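Local coordinates for glucose-6-phosphate dehydrogenase (Trypanosoma cruzi, PDB 5AQ1), which catalyses the NADP+-dependent oxidation of glucose 6-phosphate, the entry step of the oxidative pentose phosphate pathway, at residues T34-G39 with N67-A72; R144-A149 with V175-E180; Q205-D210 with G452-F457. One frame throughout, in Å; residues are numbered along the deposited sequence.

Contact 1: T34-G39 with N67-A72; sequences TIVVLG and NILGYA. With NDP (NADPH dihydro-nicotinamide-adenine-dinucleotide phosphate), chain G.
The pairing of Gly-39 with Tyr-71 carries on past the first strand: Gly-39 N donates to Tyr-71 O at 2.7 Å although its phi of +82° shows that the strand conformation has ended. This is the last of five backbone bonds. The others, Ile-35 N to Asn-67 O (2.9 Å), Leu-69 N to Ile-35 O, Val-37 N to Leu-69 O and Tyr-71 N to Val-37 O (3.0 Å), alternate between the strands, as parallel neighbours require. The short axes diverge by 22°, the usual sheet twist. At the N-terminal end a water donates to both Thr-34 OG1 and Asn-67 OD1 (2.7 Å from the latter), tying the first pair of side chains together. Farther along that face, Tyr-71 has CG anti to its backbone N (chi1 -176°), and the ring meets Leu-38 obliquely: Tyr-71 CD1 lies 4.0 Å from Leu-38 CD2. Tyr-71 OH hydrogen-bonds to Ser-114 O. Helix 118-134 packs against Asn-67, Leu-69 and Tyr-71. On the reverse face Val-37 CG2 meets Ile-68 CG2 at 4.4 Å, and Phe-50 of helix 43-58 touches both side chains. Beyond Tyr-71, Ala-72 CB lies 3.5 Å from O2X of the 2'-phosphate of NADPH. Strand 33-38, helix 43-58 and strand 67-72 form the first beta-alpha-beta unit of a Rossmann fold, and Gly-39 opens its glycine-rich dinucleotide-binding turn.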
loop_
_atom_site.group_PDB
_atom_site.type_symbol
_atom_site.label_atom_id
_atom_site.label_comp_id
_atom_site.label_asym_id
_atom_site.label_seq_id
_atom_site.Cartn_x
_atom_site.Cartn_y
_atom_site.Cartn_z
ATOM N N THR B 34 -25.544 -21.959 39.917
ATOM C CA THR B 34 -26.850 -21.361 40.147
ATOM C C THR B 34 -26.981 -20.092 39.304
ATOM O O THR B 34 -26.173 -19.172 39.427
ATOM C CB THR B 34 -27.065 -21.027 41.637
ATOM O OG1 THR B 34 -26.773 -22.180 42.438
ATOM C CG2 THR B 34 -28.503 -20.598 41.893
ATOM N N ILE B 35 -28.002 -20.062 38.447
ATOM C CA ILE B 35 -28.308 -18.903 37.612
ATOM C C ILE B 35 -29.580 -18.237 38.135
ATOM O O ILE B 35 -30.671 -18.797 38.021
ATOM C CB ILE B 35 -28.497 -19.311 36.137
ATOM C CG1 ILE B 35 -27.218 -19.969 35.613
ATOM C CG2 ILE B 35 -28.867 -18.099 35.284
ATOM C CD1 ILE B 35 -27.347 -20.584 34.236
ATOM N N VAL B 36 -29.437 -17.045 38.711
ATOM C CA VAL B 36 -30.568 -16.324 39.291
ATOM C C VAL B 36 -31.057 -15.244 38.329
ATOM O O VAL B 36 -30.334 -14.289 38.036
ATOM C CB VAL B 36 -30.199 -15.675 40.641
ATOM C CG1 VAL B 36 -31.434 -15.085 41.304
ATOM C CG2 VAL B 36 -29.540 -16.692 41.562
ATOM N N VAL B 37 -32.286 -15.404 37.842
ATOM C CA VAL B 37 -32.912 -14.427 36.960
ATOM C C VAL B 37 -33.782 -13.495 37.796
ATOM O O VAL B 37 -34.908 -13.842 38.160
ATOM C CB VAL B 37 -33.779 -15.116 35.883
ATOM C CG1 VAL B 37 -34.345 -14.087 34.910
ATOM C CG2 VAL B 37 -32.970 -16.170 35.138
ATOM N N LEU B 38 -33.255 -12.313 38.102
ATOM C CA LEU B 38 -34.012 -11.303 38.835
ATOM C C LEU B 38 -34.912 -10.529 37.868
ATOM O O LEU B 38 -34.460 -10.065 36.821
ATOM C CB LEU B 38 -33.077 -10.351 39.574
ATOM C CG LEU B 38 -32.340 -10.962 40.769
ATOM C CD1 LEU B 38 -31.006 -11.580 40.387
ATOM C CD2 LEU B 38 -32.145 -9.921 41.864
ATOM N N GLY B 39 -36.184 -10.389 38.232
ATOM C CA GLY B 39 -37.197 -9.851 37.328
ATOM C C GLY B 39 -37.707 -10.931 36.392
ATOM O O GLY B 39 -38.014 -10.660 35.233
ATOM N N ASN B 67 -29.101 -25.176 38.454
ATOM C CA ASN B 67 -30.269 -24.611 39.116
ATOM C C ASN B 67 -30.563 -23.217 38.595
ATOM O O ASN B 67 -29.710 -22.336 38.648
ATOM C CB ASN B 67 -30.048 -24.567 40.621
ATOM C CG ASN B 67 -30.289 -25.910 41.276
ATOM O OD1 ASN B 67 -29.364 -26.543 41.777
ATOM N ND2 ASN B 67 -31.541 -26.357 41.268
ATOM N N ILE B 68 -31.776 -23.031 38.084
ATOM C CA ILE B 68 -32.220 -21.742 37.583
ATOM C C ILE B 68 -33.294 -21.237 38.534
ATOM O O ILE B 68 -34.331 -21.878 38.707
ATOM C CB ILE B 68 -32.767 -21.859 36.147
ATOM C CG1 ILE B 68 -31.673 -22.392 35.216
ATOM C CG2 ILE B 68 -33.269 -20.509 35.648
ATOM C CD1 ILE B 68 -32.191 -22.944 33.906
ATOM N N LEU B 69 -33.033 -20.087 39.150
ATOM C CA LEU B 69 -33.916 -19.532 40.172
ATOM C C LEU B 69 -34.469 -18.179 39.736
ATOM O O LEU B 69 -33.724 -17.213 39.583
ATOM C CB LEU B 69 -33.153 -19.405 41.494
ATOM C CG LEU B 69 -33.778 -18.655 42.679
ATOM C CD1 LEU B 69 -35.092 -19.284 43.108
ATOM C CD2 LEU B 69 -32.803 -18.601 43.849
ATOM N N GLY B 70 -35.781 -18.124 39.525
ATOM C CA GLY B 70 -36.460 -16.869 39.242
ATOM C C GLY B 70 -36.681 -16.095 40.524
ATOM O O GLY B 70 -36.960 -16.687 41.567
ATOM N N TYR B 71 -36.562 -14.772 40.443
ATOM C CA TYR B 71 -36.743 -13.897 41.600
ATOM C C TYR B 71 -37.446 -12.605 41.193
ATOM O O TYR B 71 -36.978 -11.893 40.313
ATOM C CB TYR B 71 -35.386 -13.581 42.226
ATOM C CG TYR B 71 -35.459 -12.755 43.490
ATOM C CD1 TYR B 71 -35.523 -11.364 43.434
ATOM C CD2 TYR B 71 -35.450 -13.361 44.745
ATOM C CE1 TYR B 71 -35.588 -10.605 44.587
ATOM C CE2 TYR B 71 -35.511 -12.609 45.903
ATOM C CZ TYR B 71 -35.580 -11.233 45.818
ATOM O OH TYR B 71 -35.640 -10.476 46.963
ATOM N N ALA B 72 -38.571 -12.313 41.839
ATOM C CA ALA B 72 -39.319 -11.078 41.591
ATOM C C ALA B 72 -40.353 -10.833 42.693
ATOM O O ALA B 72 -40.579 -11.694 43.542
ATOM C CB ALA B 72 -39.997 -11.129 40.228
HETATM P PA NDP G . -40.193 -4.931 32.510
HETATM O O1A NDP G . -40.866 -3.579 32.439
HETATM O O2A NDP G . -40.876 -6.141 31.900
HETATM O O5B NDP G . -39.845 -5.196 34.056
HETATM C C5B NDP G . -39.184 -6.398 34.436
HETATM C C4B NDP G . -39.698 -6.887 35.784
HETATM O O4B NDP G . -39.222 -5.992 36.793
HETATM C C3B NDP G . -41.219 -6.929 35.912
HETATM O O3B NDP G . -41.774 -8.220 35.642
HETATM C C2B NDP G . -41.461 -6.532 37.349
HETATM O O2B NDP G . -41.491 -7.694 38.171
HETATM C C1B NDP G . -40.261 -5.681 37.726
HETATM N N9A NDP G . -40.628 -4.241 37.693
HETATM C C8A NDP G . -41.232 -3.572 36.683
HETATM N N7A NDP G . -41.419 -2.268 37.012
HETATM C C5A NDP G . -40.929 -2.094 38.253
HETATM C C6A NDP G . -40.800 -0.971 39.206
HETATM N N6A NDP G . -41.252 0.262 38.873
HETATM N N1A NDP G . -40.218 -1.217 40.410
HETATM C C2A NDP G . -39.764 -2.440 40.752
HETATM N N3A NDP G . -39.852 -3.504 39.928
HETATM C C4A NDP G . -40.411 -3.396 38.697
HETATM O O3 NDP G . -38.690 -4.807 31.939
HETATM P PN NDP G . -38.156 -5.647 30.670
HETATM O O1N NDP G . -38.194 -7.127 30.959
HETATM O O2N NDP G . -38.838 -5.110 29.432
HETATM O O5D NDP G . -36.613 -5.196 30.633
HETATM C C5D NDP G . -35.698 -5.546 31.670
HETATM C C4D NDP G . -34.381 -4.811 31.450
HETATM O O4D NDP G . -33.818 -5.182 30.187
HETATM C C3D NDP G . -34.585 -3.307 31.414
HETATM O O3D NDP G . -33.518 -2.647 32.101
HETATM C C2D NDP G . -34.573 -2.956 29.940
HETATM O O2D NDP G . -34.124 -1.611 29.712
HETATM C C1D NDP G . -33.657 -4.028 29.351
HETATM N N1N NDP G . -33.967 -4.293 27.937
HETATM C C2N NDP G . -35.003 -5.078 27.598
HETATM C C3N NDP G . -35.323 -5.337 26.268
HETATM C C7N NDP G . -36.484 -6.223 25.917
HETATM O O7N NDP G . -36.397 -6.933 24.927
HETATM N N7N NDP G . -37.588 -6.225 26.670
HETATM C C4N NDP G . -34.505 -4.740 25.148
HETATM C C5N NDP G . -33.416 -3.909 25.649
HETATM C C6N NDP G . -33.191 -3.724 27.006
HETATM P P2B NDP G . -42.210 -7.741 39.610
HETATM O O1X NDP G . -43.230 -6.628 39.606
HETATM O O2X NDP G . -42.815 -9.126 39.603
HETATM O O3X NDP G . -41.090 -7.534 40.605
HETATM O O HOH W 1 -27.096 -25.143 41.836
#

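Contact 2: R144-A149 with V175-E180; sequences RLFYLA and VRLIVE. With NDP (NADPH dihydro-nicotinamide-adenine-dinucleotide phosphate), chain G.
Val-175 begins the pairing by setting CG1 against the edge of the Phe-146 ring, in its plane and 3.5 Å from CE2. Arg-176 makes two backbone hydrogen bonds to strand 144-148, its N to Arg-144 O (3.0 Å) and its O from Phe-146 N. Its CB rests on Leu-145 CD1, while the extended chain carries the guanidinium off to Ala-449 O. Leu-177, on the face of Val-175, touches both Leu-148 CD1 (3.4 Å) and Phe-146 CB with its CD1. Ile-178 returns to the other face: CG2, anti to the backbone N, sits 3.7 Å from the centroid of the Tyr-147 ring and 17° off its normal, a CH-pi contact, and CD1 reaches Leu-145 CD1 at 3.8 Å. Its N and O bond Phe-146 O and Leu-148 N. Val-179 touches Phe-155 of helix 155-165. Glu-180, bent at chi2 (-83°), accepts the Tyr-147 hydroxyl on OE2 at 2.7 Å; Tyr-442 OH bonds the same oxygen, so two phenols hold the carboxylate. Glu-180 CB lies 3.5 Å from NADPH O4D, and Ala-149 C is 3.6 Å from C5D. Parallel strands meeting the cofactor at their C-terminal ends are characteristic of a Rossmann fold.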
loop_
_atom_site.group_PDB
_atom_site.type_symbol
_atom_site.label_atom_id
_atom_site.label_comp_id
_atom_site.label_asym_id
_atom_site.label_seq_id
_atom_site.Cartn_x
_atom_site.Cartn_y
_atom_site.Cartn_z
ATOM N N ARG B 144 -22.132 -18.515 41.029
ATOM C CA ARG B 144 -23.409 -17.809 40.999
ATOM C C ARG B 144 -23.441 -16.769 39.889
ATOM O O ARG B 144 -22.622 -15.853 39.874
ATOM C CB ARG B 144 -23.655 -17.125 42.341
ATOM C CG ARG B 144 -23.576 -18.063 43.531
ATOM C CD ARG B 144 -23.920 -17.353 44.830
ATOM N NE ARG B 144 -23.874 -18.260 45.976
ATOM C CZ ARG B 144 -24.199 -17.929 47.224
ATOM N NH1 ARG B 144 -24.600 -16.697 47.519
ATOM N NH2 ARG B 144 -24.121 -18.840 48.187
ATOM N N LEU B 145 -24.387 -16.915 38.961
ATOM C CA LEU B 145 -24.609 -15.926 37.904
ATOM C C LEU B 145 -25.924 -15.196 38.166
ATOM O O LEU B 145 -26.990 -15.807 38.146
ATOM C CB LEU B 145 -24.656 -16.604 36.534
ATOM C CG LEU B 145 -24.838 -15.692 35.314
ATOM C CD1 LEU B 145 -23.588 -14.876 35.056
ATOM C CD2 LEU B 145 -25.183 -16.512 34.080
ATOM N N PHE B 146 -25.839 -13.894 38.418
ATOM C CA PHE B 146 -27.023 -13.076 38.646
ATOM C C PHE B 146 -27.370 -12.327 37.367
ATOM O O PHE B 146 -26.583 -11.506 36.897
ATOM C CB PHE B 146 -26.779 -12.084 39.785
ATOM C CG PHE B 146 -26.560 -12.739 41.120
ATOM C CD1 PHE B 146 -27.629 -13.261 41.831
ATOM C CD2 PHE B 146 -25.288 -12.830 41.670
ATOM C CE1 PHE B 146 -27.436 -13.868 43.060
ATOM C CE2 PHE B 146 -25.088 -13.434 42.900
ATOM C CZ PHE B 146 -26.162 -13.956 43.596
ATOM N N TYR B 147 -28.537 -12.630 36.800
ATOM C CA TYR B 147 -29.039 -11.918 35.626
ATOM C C TYR B 147 -30.035 -10.854 36.080
ATOM O O TYR B 147 -31.105 -11.184 36.590
ATOM C CB TYR B 147 -29.712 -12.884 34.642
ATOM C CG TYR B 147 -29.780 -12.350 33.220
ATOM C CD1 TYR B 147 -30.504 -11.195 32.917
ATOM C CD2 TYR B 147 -29.122 -13.000 32.177
ATOM C CE1 TYR B 147 -30.567 -10.703 31.624
ATOM C CE2 TYR B 147 -29.183 -12.515 30.880
ATOM C CZ TYR B 147 -29.905 -11.364 30.612
ATOM O OH TYR B 147 -29.969 -10.875 29.330
ATOM N N LEU B 148 -29.689 -9.585 35.877
ATOM C CA LEU B 148 -30.553 -8.482 36.292
ATOM C C LEU B 148 -31.446 -8.033 35.144
ATOM O O LEU B 148 -31.116 -7.093 34.422
ATOM C CB LEU B 148 -29.721 -7.310 36.826
ATOM C CG LEU B 148 -29.301 -7.418 38.295
ATOM C CD1 LEU B 148 -28.461 -8.658 38.550
ATOM C CD2 LEU B 148 -28.542 -6.174 38.719
ATOM N N ALA B 149 -32.577 -8.718 34.983
ATOM C CA ALA B 149 -33.583 -8.366 33.978
ATOM C C ALA B 149 -34.618 -7.419 34.582
ATOM O O ALA B 149 -35.805 -7.738 34.644
ATOM C CB ALA B 149 -34.255 -9.626 33.447
ATOM N N VAL B 175 -18.709 -14.989 41.345
ATOM C CA VAL B 175 -19.978 -14.304 41.152
ATOM C C VAL B 175 -19.875 -13.422 39.913
ATOM O O VAL B 175 -18.919 -12.664 39.767
ATOM C CB VAL B 175 -20.349 -13.422 42.355
ATOM C CG1 VAL B 175 -21.731 -12.811 42.156
ATOM C CG2 VAL B 175 -20.306 -14.227 43.644
ATOM N N ARG B 176 -20.856 -13.533 39.024
ATOM C CA ARG B 176 -20.908 -12.706 37.825
ATOM C C ARG B 176 -22.277 -12.051 37.681
ATOM O O ARG B 176 -23.305 -12.672 37.959
ATOM C CB ARG B 176 -20.561 -13.534 36.587
ATOM C CG ARG B 176 -19.087 -13.901 36.526
ATOM C CD ARG B 176 -18.777 -14.946 35.470
ATOM N NE ARG B 176 -17.444 -15.508 35.678
ATOM C CZ ARG B 176 -16.995 -16.647 35.152
ATOM N NH1 ARG B 176 -17.761 -17.389 34.355
ATOM N NH2 ARG B 176 -15.761 -17.056 35.433
ATOM N N LEU B 177 -22.267 -10.788 37.262
ATOM C CA LEU B 177 -23.469 -9.980 37.112
ATOM C C LEU B 177 -23.702 -9.678 35.641
ATOM O O LEU B 177 -22.877 -9.023 35.009
ATOM C CB LEU B 177 -23.311 -8.650 37.855
ATOM C CG LEU B 177 -23.688 -8.568 39.335
ATOM C CD1 LEU B 177 -25.194 -8.424 39.499
ATOM C CD2 LEU B 177 -23.164 -9.765 40.113
ATOM N N ILE B 178 -24.820 -10.145 35.100
ATOM C CA ILE B 178 -25.248 -9.725 33.777
ATOM C C ILE B 178 -26.238 -8.572 33.949
ATOM O O ILE B 178 -27.261 -8.713 34.625
ATOM C CB ILE B 178 -25.863 -10.887 32.976
ATOM C CG1 ILE B 178 -24.782 -11.920 32.647
ATOM C CG2 ILE B 178 -26.485 -10.375 31.686
ATOM C CD1 ILE B 178 -25.315 -13.242 32.132
ATOM N N VAL B 179 -25.922 -7.433 33.337
ATOM C CA VAL B 179 -26.711 -6.211 33.494
ATOM C C VAL B 179 -27.125 -5.658 32.129
ATOM O O VAL B 179 -26.393 -5.797 31.150
ATOM C CB VAL B 179 -25.942 -5.146 34.310
ATOM C CG1 VAL B 179 -25.576 -5.696 35.677
ATOM C CG2 VAL B 179 -24.681 -4.695 33.596
ATOM N N GLU B 180 -28.302 -5.037 32.077
ATOM C CA GLU B 180 -28.898 -4.582 30.821
ATOM C C GLU B 180 -28.944 -3.059 30.721
ATOM O O GLU B 180 -28.915 -2.357 31.732
ATOM C CB GLU B 180 -30.317 -5.138 30.692
ATOM C CG GLU B 180 -30.395 -6.637 30.431
ATOM C CD GLU B 180 -30.218 -7.018 28.965
ATOM O OE1 GLU B 180 -30.409 -6.158 28.072
ATOM O OE2 GLU B 180 -29.908 -8.203 28.710
HETATM P PA NDP G . -40.193 -4.931 32.510
HETATM O O1A NDP G . -40.866 -3.579 32.439
HETATM O O2A NDP G . -40.876 -6.141 31.900
HETATM O O5B NDP G . -39.845 -5.196 34.056
HETATM C C5B NDP G . -39.184 -6.398 34.436
HETATM C C4B NDP G . -39.698 -6.887 35.784
HETATM O O4B NDP G . -39.222 -5.992 36.793
HETATM C C3B NDP G . -41.219 -6.929 35.912
HETATM O O3B NDP G . -41.774 -8.220 35.642
HETATM C C2B NDP G . -41.461 -6.532 37.349
HETATM O O2B NDP G . -41.491 -7.694 38.171
HETATM C C1B NDP G . -40.261 -5.681 37.726
HETATM N N9A NDP G . -40.628 -4.241 37.693
HETATM C C8A NDP G . -41.232 -3.572 36.683
HETATM N N7A NDP G . -41.419 -2.268 37.012
HETATM C C5A NDP G . -40.929 -2.094 38.253
HETATM C C6A NDP G . -40.800 -0.971 39.206
HETATM N N6A NDP G . -41.252 0.262 38.873
HETATM N N1A NDP G . -40.218 -1.217 40.410
HETATM C C2A NDP G . -39.764 -2.440 40.752
HETATM N N3A NDP G . -39.852 -3.504 39.928
HETATM C C4A NDP G . -40.411 -3.396 38.697
HETATM O O3 NDP G . -38.690 -4.807 31.939
HETATM P PN NDP G . -38.156 -5.647 30.670
HETATM O O1N NDP G . -38.194 -7.127 30.959
HETATM O O2N NDP G . -38.838 -5.110 29.432
HETATM O O5D NDP G . -36.613 -5.196 30.633
HETATM C C5D NDP G . -35.698 -5.546 31.670
HETATM C C4D NDP G . -34.381 -4.811 31.450
HETATM O O4D NDP G . -33.818 -5.182 30.187
HETATM C C3D NDP G . -34.585 -3.307 31.414
HETATM O O3D NDP G . -33.518 -2.647 32.101
HETATM C C2D NDP G . -34.573 -2.956 29.940
HETATM O O2D NDP G . -34.124 -1.611 29.712
HETATM C C1D NDP G . -33.657 -4.028 29.351
HETATM N N1N NDP G . -33.967 -4.293 27.937
HETATM C C2N NDP G . -35.003 -5.078 27.598
HETATM C C3N NDP G . -35.323 -5.337 26.268
HETATM C C7N NDP G . -36.484 -6.223 25.917
HETATM O O7N NDP G . -36.397 -6.933 24.927
HETATM N N7N NDP G . -37.588 -6.225 26.670
HETATM C C4N NDP G . -34.505 -4.740 25.148
HETATM C C5N NDP G . -33.416 -3.909 25.649
HETATM C C6N NDP G . -33.191 -3.724 27.006
HETATM P P2B NDP G . -42.210 -7.741 39.610
HETATM O O1X NDP G . -43.230 -6.628 39.606
HETATM O O2X NDP G . -42.815 -9.126 39.603
HETATM O O3X NDP G . -41.090 -7.534 40.605
#

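Contact 3: Q205-D210 with G452-F457; sequences QVFRID and GNSTNF
Aromatic contact dominates where Phe-207 meets Phe-457. The rings make a T-shaped pair, centroids 4.9 Å apart and planes at 81°, with the edge of Phe-207 directed at a face of Phe-457 and its CD2 standing over the ring centre. Phe-207 CB adds an off-centre CH-pi contact, 4.1 Å from the Phe-457 centroid and 30° off the normal. Ile-209 CD1 packs on Phe-457 CE2 at 3.7 Å, the side chains running side by side. No direct hydrogen bond crosses between the segments, but the backbones come close where Phe-457 CA lies 3.4 Å from Arg-208 O, a bent CA-H...O contact. Water takes over the polar link. One molecule accepts from Asp-210 N (2.9 Å) and donates to Asn-456 O (2.8 Å); a second lies over a face of the Phe-207 ring, near Val-206 O and Ser-454 OG. Bonds inside 452-457 fix its shape. Asn-453 OD1 accepts from Thr-455 N (3.0 Å) in an Asx turn and from Thr-455 OG1, which arrives on a lone pair in the carbonyl plane, and a type I turn runs from Ser-454 to Phe-457. Gly-452, with positive phi, closes helix 441-451 in a Schellman motif. The loop passes the edge strand 206-208 on its way to helix 460-479; Ala-449 touches both phenylalanines, strand 175-179 pairs with 206-208, and helix 291-302 packs against Asn-453, Ser-454 and Thr-455.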
loop_
_atom_site.group_PDB
_atom_site.type_symbol
_atom_site.label_atom_id
_atom_site.label_comp_id
_atom_site.label_asym_id
_atom_site.label_seq_id
_atom_site.Cartn_x
_atom_site.Cartn_y
_atom_site.Cartn_z
ATOM N N GLN B 205 -16.213 -8.980 37.377
ATOM C CA GLN B 205 -17.484 -9.620 37.715
ATOM C C GLN B 205 -18.679 -9.070 36.944
ATOM O O GLN B 205 -19.712 -9.725 36.870
ATOM C CB GLN B 205 -17.759 -9.484 39.212
ATOM C CG GLN B 205 -16.726 -10.157 40.094
ATOM C CD GLN B 205 -16.961 -9.888 41.566
ATOM O OE1 GLN B 205 -17.138 -8.741 41.979
ATOM N NE2 GLN B 205 -16.951 -10.945 42.372
ATOM N N VAL B 206 -18.549 -7.871 36.382
ATOM C CA VAL B 206 -19.660 -7.228 35.682
ATOM C C VAL B 206 -19.633 -7.535 34.182
ATOM O O VAL B 206 -18.613 -7.361 33.517
ATOM C CB VAL B 206 -19.658 -5.702 35.895
ATOM C CG1 VAL B 206 -20.820 -5.058 35.149
ATOM C CG2 VAL B 206 -19.741 -5.373 37.381
ATOM N N PHE B 207 -20.777 -7.982 33.670
ATOM C CA PHE B 207 -20.946 -8.335 32.269
ATOM C C PHE B 207 -22.080 -7.504 31.675
ATOM O O PHE B 207 -23.242 -7.906 31.709
ATOM C CB PHE B 207 -21.239 -9.833 32.146
ATOM C CG PHE B 207 -20.032 -10.697 32.353
ATOM C CD1 PHE B 207 -19.474 -10.845 33.612
ATOM C CD2 PHE B 207 -19.441 -11.349 31.286
ATOM C CE1 PHE B 207 -18.351 -11.632 33.803
ATOM C CE2 PHE B 207 -18.320 -12.140 31.467
ATOM C CZ PHE B 207 -17.773 -12.283 32.728
ATOM N N ARG B 208 -21.737 -6.333 31.147
ATOM C CA ARG B 208 -22.734 -5.437 30.558
ATOM C C ARG B 208 -23.149 -5.918 29.169
ATOM O O ARG B 208 -22.317 -6.020 28.262
ATOM C CB ARG B 208 -22.196 -4.008 30.476
ATOM C CG ARG B 208 -21.923 -3.392 31.832
ATOM C CD ARG B 208 -21.450 -1.953 31.730
ATOM N NE ARG B 208 -20.776 -1.536 32.954
ATOM C CZ ARG B 208 -19.550 -1.915 33.303
ATOM N NH1 ARG B 208 -18.842 -2.726 32.521
ATOM N NH2 ARG B 208 -19.023 -1.481 34.443
ATOM N N ILE B 209 -24.439 -6.205 29.015
ATOM C CA ILE B 209 -24.969 -6.725 27.762
ATOM C C ILE B 209 -25.118 -5.622 26.726
ATOM O O ILE B 209 -25.662 -4.556 27.013
ATOM C CB ILE B 209 -26.361 -7.376 27.944
ATOM C CG1 ILE B 209 -26.260 -8.650 28.786
ATOM C CG2 ILE B 209 -27.000 -7.685 26.588
ATOM C CD1 ILE B 209 -25.722 -9.863 28.051
ATOM N N ASP B 210 -24.603 -5.894 25.533
ATOM C CA ASP B 210 -25.088 -5.268 24.311
ATOM C C ASP B 210 -25.382 -6.428 23.374
ATOM O O ASP B 210 -24.462 -7.018 22.802
ATOM C CB ASP B 210 -24.057 -4.318 23.707
ATOM C CG ASP B 210 -24.604 -3.543 22.524
ATOM O OD1 ASP B 210 -25.350 -4.128 21.703
ATOM O OD2 ASP B 210 -24.285 -2.343 22.412
ATOM N N GLY B 452 -16.666 -17.141 31.356
ATOM C CA GLY B 452 -15.842 -16.087 31.942
ATOM C C GLY B 452 -15.114 -15.243 30.912
ATOM O O GLY B 452 -14.183 -14.517 31.258
ATOM N N ASN B 453 -15.556 -15.327 29.654
ATOM C CA ASN B 453 -14.984 -14.562 28.558
ATOM C C ASN B 453 -15.711 -13.229 28.395
ATOM O O ASN B 453 -16.872 -13.189 27.985
ATOM C CB ASN B 453 -15.065 -15.369 27.261
ATOM C CG ASN B 453 -14.474 -14.639 26.069
ATOM O OD1 ASN B 453 -13.936 -13.540 26.197
ATOM N ND2 ASN B 453 -14.575 -15.252 24.897
ATOM N N SER B 454 -15.007 -12.139 28.695
ATOM C CA SER B 454 -15.589 -10.794 28.663
ATOM C C SER B 454 -15.525 -10.100 27.303
ATOM O O SER B 454 -15.932 -8.948 27.190
ATOM C CB SER B 454 -14.900 -9.910 29.702
ATOM O OG SER B 454 -15.081 -10.429 31.002
ATOM N N THR B 455 -15.027 -10.790 26.278
ATOM C CA THR B 455 -14.809 -10.187 24.958
ATOM C C THR B 455 -16.010 -9.387 24.457
ATOM O O THR B 455 -15.863 -8.235 24.042
ATOM C CB THR B 455 -14.461 -11.262 23.906
ATOM O OG1 THR B 455 -13.256 -11.933 24.288
ATOM C CG2 THR B 455 -14.273 -10.646 22.526
ATOM N N ASN B 456 -17.190 -9.997 24.513
ATOM C CA ASN B 456 -18.405 -9.417 23.932
ATOM C C ASN B 456 -19.317 -8.762 24.964
ATOM O O ASN B 456 -20.539 -8.899 24.901
ATOM C CB ASN B 456 -19.160 -10.493 23.150
ATOM C CG ASN B 456 -18.383 -10.980 21.942
ATOM O OD1 ASN B 456 -17.834 -10.179 21.189
ATOM N ND2 ASN B 456 -18.337 -12.294 21.746
ATOM N N PHE B 457 -18.709 -8.047 25.908
ATOM C CA PHE B 457 -19.437 -7.331 26.943
ATOM C C PHE B 457 -18.824 -5.953 27.104
ATOM O O PHE B 457 -17.610 -5.798 27.003
ATOM C CB PHE B 457 -19.390 -8.102 28.260
ATOM C CG PHE B 457 -20.112 -9.413 28.212
ATOM C CD1 PHE B 457 -19.457 -10.571 27.820
ATOM C CD2 PHE B 457 -21.458 -9.487 28.537
ATOM C CE1 PHE B 457 -20.126 -11.779 27.765
ATOM C CE2 PHE B 457 -22.134 -10.694 28.487
ATOM C CZ PHE B 457 -21.467 -11.840 28.100
HETATM O O HOH W 2 -16.520 -9.031 32.455
HETATM O O HOH W 3 -23.266 -8.407 25.075
#

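Contacts 1 and 2 are consecutive in one parallel sheet, their centres 9 Å apart, joined by Val-36, whose O is 2.7 Å from Tyr-147 N. Through strand 206-208, contact 3 reaches the same sheet, centred 10 Å from contact 2, with Leu-177 O 2.7 Å from Phe-207 N. Contacts 1 and 3 stay about 11 Å apart at their nearest atoms. NADPH touches contact 1 with its 2'-phosphate and contact 2 with its nicotinamide ribose. The Glu-180 side chain is about 7 Å from glucose 6-phosphate, that of Ile-209 about 8 Å from it and about 7 Å from NADPH. Asp-210 OD1 hydrogen-bonds to His-273 ND1 of the sugar pocket, consistent with the family's Asp-His dyad.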